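Long-range contacts in hypothetical protein, conserved (Leishmania major, PDB 2B4W), which is of unknown function but probably adopts a five-bladed beta-propeller fold related to that of the beta-fructosidase-like glycoside hydrolases: residues Q3-F8 with I244-C249; Q221-N226 with L260-F265. All coordinates share one frame; numbering follows the deposited sequence.

Contact 1 (Q3-F8 with I244-C249); sequences QVKAAF and IGTKSC
Phe8 reaches Cys249 and Thr246 because its CG stands trans to the backbone N (chi1 177°), which sends the ring off the helix toward the chain at 244-249. Lys5, one turn earlier, is extended until chi4 (-66°) bends NZ aside, and its CE rests 3.9 Å from Thr246 CG2. That same methyl lies 3.8 Å from Phe8 CD2, so Thr246 packs between the two helix side chains. Cys249 SG meets the ring at its edge, close to the ring plane, 3.6 Å from Phe8 CE2. The sulfur also accepts the nearly straight N-H of Thr246 (3.5 Å from Thr246 N to Cys249 SG, 162°), and Cys249 N returns a bond to Thr246 O; the two hold the tight turn together. At the far corner of the ring, Phe8 CZ touches Ile244 C at 3.5 Å. The polar ends are taken up by neighbours: Lys5 NZ makes salt bridges to Asp262 and Glu9, and Glu9 also hydrogen-bonds Thr246 OG1. Helix 3-11 thus lies against the end of strand 238-245, where Ile244 and Gly245 both face Asn226 of strand 223-231 in a classic beta bulge.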
loop_
_atom_site.group_PDB
_atom_site.type_symbol
_atom_site.label_atom_id
_atom_site.label_comp_id
_atom_site.label_asym_id
_atom_site.label_seq_id
_atom_site.Cartn_x
_atom_site.Cartn_y
_atom_site.Cartn_z
ATOM N N GLN A 3 -20.954 7.413 -9.475
ATOM C CA GLN A 3 -21.696 8.432 -8.743
ATOM C C GLN A 3 -21.089 8.555 -7.345
ATOM O O GLN A 3 -21.186 9.610 -6.720
ATOM N N VAL A 4 -20.458 7.489 -6.839
ATOM C CA VAL A 4 -19.852 7.622 -5.503
ATOM C C VAL A 4 -18.674 8.585 -5.572
ATOM O O VAL A 4 -18.507 9.468 -4.725
ATOM C CB VAL A 4 -19.428 6.269 -4.919
ATOM C CG1 VAL A 4 -18.950 6.379 -3.473
ATOM C CG2 VAL A 4 -20.602 5.298 -5.004
ATOM N N LYS A 5 -17.866 8.438 -6.615
ATOM C CA LYS A 5 -16.717 9.306 -6.804
ATOM C C LYS A 5 -17.151 10.760 -6.898
ATOM O O LYS A 5 -16.584 11.655 -6.263
ATOM C CB LYS A 5 -15.949 8.888 -8.066
ATOM C CG LYS A 5 -14.591 9.532 -8.122
ATOM C CD LYS A 5 -13.680 9.013 -9.208
ATOM C CE LYS A 5 -12.382 9.816 -9.223
ATOM N NZ LYS A 5 -12.595 11.236 -9.623
ATOM N N ALA A 6 -18.183 10.996 -7.719
ATOM C CA ALA A 6 -18.630 12.389 -7.875
ATOM C C ALA A 6 -19.145 12.942 -6.558
ATOM O O ALA A 6 -18.973 14.107 -6.167
ATOM C CB ALA A 6 -19.682 12.473 -8.971
ATOM N N ALA A 7 -19.805 12.047 -5.813
ATOM C CA ALA A 7 -20.222 12.489 -4.474
ATOM C C ALA A 7 -18.988 12.817 -3.646
ATOM O O ALA A 7 -18.930 13.878 -3.024
ATOM C CB ALA A 7 -21.089 11.436 -3.819
ATOM N N PHE A 8 -18.001 11.917 -3.648
ATOM C CA PHE A 8 -16.795 12.150 -2.862
ATOM C C PHE A 8 -16.167 13.497 -3.216
ATOM O O PHE A 8 -15.945 14.324 -2.335
ATOM C CB PHE A 8 -15.723 11.071 -3.039
ATOM C CG PHE A 8 -14.430 11.339 -2.267
ATOM C CD1 PHE A 8 -14.341 11.025 -0.916
ATOM C CD2 PHE A 8 -13.313 11.890 -2.858
ATOM C CE1 PHE A 8 -13.177 11.262 -0.211
ATOM C CE2 PHE A 8 -12.136 12.125 -2.171
ATOM C CZ PHE A 8 -12.064 11.801 -0.835
ATOM N N ILE A 244 -11.686 7.420 0.119
ATOM C CA ILE A 244 -10.999 8.282 1.105
ATOM C C ILE A 244 -10.059 9.296 0.485
ATOM O O ILE A 244 -9.627 10.263 1.122
ATOM C CB ILE A 244 -10.244 7.421 2.143
ATOM C CG1 ILE A 244 -9.159 6.518 1.570
ATOM C CG2 ILE A 244 -11.263 6.623 2.957
ATOM C CD1 ILE A 244 -8.532 5.613 2.623
ATOM N N GLY A 245 -9.740 9.137 -0.793
ATOM C CA GLY A 245 -8.898 9.984 -1.575
ATOM C C GLY A 245 -9.034 9.789 -3.069
ATOM O O GLY A 245 -9.360 8.739 -3.604
ATOM N N THR A 246 -8.733 10.868 -3.768
ATOM C CA THR A 246 -8.578 10.941 -5.204
ATOM C C THR A 246 -7.452 11.924 -5.513
ATOM O O THR A 246 -6.912 12.582 -4.618
ATOM C CB THR A 246 -9.846 11.439 -5.917
ATOM O OG1 THR A 246 -10.133 12.731 -5.364
ATOM C CG2 THR A 246 -11.078 10.597 -5.637
ATOM N N LYS A 247 -7.145 12.012 -6.789
ATOM C CA LYS A 247 -6.150 12.862 -7.428
ATOM C C LYS A 247 -6.304 14.325 -7.029
ATOM O O LYS A 247 -5.335 15.029 -6.754
ATOM C CB LYS A 247 -6.261 12.774 -8.961
ATOM C CG LYS A 247 -5.057 12.762 -9.833
ATOM C CD LYS A 247 -3.819 13.439 -9.314
ATOM C CE LYS A 247 -2.832 13.678 -10.461
ATOM N NZ LYS A 247 -2.678 15.147 -10.647
ATOM N N SER A 248 -7.555 14.804 -7.024
ATOM C CA SER A 248 -7.788 16.208 -6.721
ATOM C C SER A 248 -7.583 16.550 -5.254
ATOM O O SER A 248 -7.655 17.735 -4.899
ATOM C CB SER A 248 -9.232 16.588 -7.065
ATOM O OG SER A 248 -10.076 15.711 -6.329
ATOM N N CYS A 249 -7.361 15.549 -4.415
ATOM C CA CYS A 249 -7.131 15.743 -2.992
ATOM C C CYS A 249 -5.717 16.200 -2.655
ATOM O O CYS A 249 -5.472 16.768 -1.592
ATOM C CB CYS A 249 -7.330 14.412 -2.252
ATOM S SG CYS A 249 -9.046 13.936 -2.123
HETATM O O HOH W 1 -9.969 13.263 -8.716
#

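Contact 2 (Q221-N226 with L260-F265); sequences QSVYVN and LADCVF
Tyr224 and Cys263 form a single parallel bridge, their CA atoms 4.1 Å apart. Tyr224 N donates to Asp262 O (3.1 Å, 152°), and Val264 N gives its hydrogen to Tyr224 O at 2.8 Å, arriving above the carbonyl plane and not along a lone pair. Beside this bridge the Cys263 sulfur packs against the start of the tyrosine side chain, 3.5 Å from SG to Tyr224 CB. With CG trans to its carbonyl carbon (chi1 -78°), Tyr224 sets its ring at a slant beside the same sulfur, whose SG is 4.2 Å from the ring centroid. Farther along, Asn226 and Val264 cross at about a right angle, Val264 CG2 lying 3.4 Å from Asn226 ND2. At the other end, the Val223 and Asp262 side chains run side by side in the same direction, CG2 of the valine 3.9 Å from OD2 of the aspartate.

A second shell fixes these groups. One water accepts from Asn226 ND2 at 2.9 Å and lies close to Val225 O and Val264 O, between the two segments where they begin to part. Asn226 is held further by Ser281 and Tyr250, the Tyr224 hydroxyl by Trp189, and the carboxylate of Asp262 by Lys5. His208 lies nearly parallel to the Tyr224 ring and also meets Phe265. Strand 223-231 lies between strands 203-211 and 238-245 in its own sheet, while strand 264-271 pairs with 277-283, so the bridge ties together strands of two different sheets.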
loop_
_atom_site.group_PDB
_atom_site.type_symbol
_atom_site.label_atom_id
_atom_site.label_comp_id
_atom_site.label_asym_id
_atom_site.label_seq_id
_atom_site.Cartn_x
_atom_site.Cartn_y
_atom_site.Cartn_z
ATOM N N GLN A 221 -9.609 7.423 -19.572
ATOM C CA GLN A 221 -9.076 7.493 -18.219
ATOM C C GLN A 221 -9.153 6.179 -17.456
ATOM O O GLN A 221 -10.176 5.510 -17.309
ATOM C CB GLN A 221 -9.823 8.571 -17.416
ATOM C CG GLN A 221 -8.971 9.239 -16.349
ATOM C CD GLN A 221 -8.257 10.475 -16.863
ATOM O OE1 GLN A 221 -7.420 10.366 -17.763
ATOM N NE2 GLN A 221 -8.587 11.635 -16.302
ATOM N N SER A 222 -8.005 5.774 -16.904
ATOM C CA SER A 222 -8.068 4.694 -15.919
ATOM C C SER A 222 -8.088 5.356 -14.536
ATOM O O SER A 222 -7.075 5.918 -14.114
ATOM C CB SER A 222 -6.928 3.701 -16.063
ATOM O OG SER A 222 -7.391 2.514 -16.707
ATOM N N VAL A 223 -9.259 5.279 -13.914
ATOM C CA VAL A 223 -9.555 5.921 -12.652
ATOM C C VAL A 223 -9.104 5.050 -11.476
ATOM O O VAL A 223 -9.604 3.928 -11.401
ATOM C CB VAL A 223 -11.059 6.191 -12.452
ATOM C CG1 VAL A 223 -11.294 6.684 -11.025
ATOM C CG2 VAL A 223 -11.609 7.194 -13.448
ATOM N N TYR A 224 -8.215 5.585 -10.644
ATOM C CA TYR A 224 -7.770 4.920 -9.418
ATOM C C TYR A 224 -8.062 5.858 -8.246
ATOM O O TYR A 224 -7.560 6.989 -8.178
ATOM C CB TYR A 224 -6.296 4.534 -9.452
ATOM C CG TYR A 224 -5.893 3.311 -10.235
ATOM C CD1 TYR A 224 -6.214 3.169 -11.586
ATOM C CD2 TYR A 224 -5.175 2.279 -9.642
ATOM C CE1 TYR A 224 -5.840 2.044 -12.303
ATOM C CE2 TYR A 224 -4.794 1.149 -10.349
ATOM C CZ TYR A 224 -5.133 1.035 -11.685
ATOM O OH TYR A 224 -4.762 -0.083 -12.401
ATOM N N VAL A 225 -8.894 5.402 -7.306
ATOM C CA VAL A 225 -9.110 6.201 -6.107
ATOM C C VAL A 225 -8.638 5.465 -4.859
ATOM O O VAL A 225 -8.450 4.265 -4.808
ATOM C CB VAL A 225 -10.575 6.613 -5.890
ATOM C CG1 VAL A 225 -11.216 7.007 -7.210
ATOM C CG2 VAL A 225 -11.337 5.487 -5.215
ATOM N N ASN A 226 -8.420 6.244 -3.798
ATOM C CA ASN A 226 -7.977 5.636 -2.551
ATOM C C ASN A 226 -9.225 5.076 -1.874
ATOM O O ASN A 226 -10.227 5.796 -1.805
ATOM C CB ASN A 226 -7.300 6.636 -1.645
ATOM C CG ASN A 226 -6.067 7.324 -2.149
ATOM O OD1 ASN A 226 -5.927 8.538 -1.972
ATOM N ND2 ASN A 226 -5.124 6.621 -2.743
ATOM N N LEU A 260 -3.610 8.733 -16.781
ATOM C CA LEU A 260 -3.619 8.467 -15.344
ATOM C C LEU A 260 -3.812 9.771 -14.586
ATOM O O LEU A 260 -3.309 9.903 -13.474
ATOM C CB LEU A 260 -2.319 7.778 -14.952
ATOM C CG LEU A 260 -2.178 6.336 -15.452
ATOM C CD1 LEU A 260 -0.773 5.826 -15.188
ATOM C CD2 LEU A 260 -3.222 5.437 -14.807
ATOM N N ALA A 261 -4.539 10.689 -15.224
ATOM C CA ALA A 261 -4.820 11.998 -14.659
ATOM C C ALA A 261 -5.851 11.931 -13.538
ATOM O O ALA A 261 -6.047 12.891 -12.795
ATOM C CB ALA A 261 -5.280 12.967 -15.747
ATOM N N ASP A 262 -6.502 10.782 -13.408
ATOM C CA ASP A 262 -7.412 10.565 -12.302
ATOM C C ASP A 262 -7.068 9.304 -11.509
ATOM O O ASP A 262 -7.993 8.616 -11.068
ATOM C CB ASP A 262 -8.856 10.480 -12.818
ATOM C CG ASP A 262 -9.839 10.843 -11.715
ATOM O OD1 ASP A 262 -9.391 11.196 -10.596
ATOM O OD2 ASP A 262 -11.055 10.754 -11.977
ATOM N N CYS A 263 -5.780 9.046 -11.360
ATOM C CA CYS A 263 -5.211 7.903 -10.675
ATOM C C CYS A 263 -4.459 8.200 -9.380
ATOM O O CYS A 263 -3.508 8.969 -9.419
ATOM C CB CYS A 263 -4.212 7.198 -11.612
ATOM S SG CYS A 263 -3.311 5.804 -10.869
ATOM N N VAL A 264 -4.828 7.596 -8.244
ATOM C CA VAL A 264 -3.993 7.573 -7.052
ATOM C C VAL A 264 -3.939 6.144 -6.495
ATOM O O VAL A 264 -4.940 5.451 -6.465
ATOM C CB VAL A 264 -4.438 8.476 -5.892
ATOM C CG1 VAL A 264 -4.105 9.935 -6.173
ATOM C CG2 VAL A 264 -5.916 8.245 -5.631
ATOM N N PHE A 265 -2.760 5.724 -6.062
ATOM C CA PHE A 265 -2.586 4.322 -5.666
ATOM C C PHE A 265 -2.049 4.276 -4.247
ATOM O O PHE A 265 -0.883 4.650 -4.065
ATOM C CB PHE A 265 -1.626 3.739 -6.695
ATOM C CG PHE A 265 -1.202 2.302 -6.507
ATOM C CD1 PHE A 265 -0.137 1.996 -5.669
ATOM C CD2 PHE A 265 -1.858 1.279 -7.170
ATOM C CE1 PHE A 265 0.254 0.686 -5.501
ATOM C CE2 PHE A 265 -1.463 -0.042 -7.000
ATOM C CZ PHE A 265 -0.404 -0.347 -6.164
HETATM O O HOH W 2 -8.251 9.451 -8.394
HETATM O O HOH W 3 -5.738 4.344 -4.373
#

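In the fold
Contacts 1 and 2 have centres about 10 Å apart, and strand 223-231 joins them: it supplies one side of contact 2 and pairs with strand 238-245, against which the N-terminal helix packs in contact 1. Two polar links couple them directly. Gly245 O lies 2.7 Å from Asn226 N, a probable hydrogen bond, and Lys5 NZ reaches Asp262 OD2 at 2.9 Å, tying the helix to the loop leading into strand 264-271. Lys247 also packs on Ala261. The arrangement is consistent with neighbouring propeller blades joined near one seam, with the helix packed against the end of the edge strand 238-245; the protein's function is unknown, so neither contact can be placed relative to an active site.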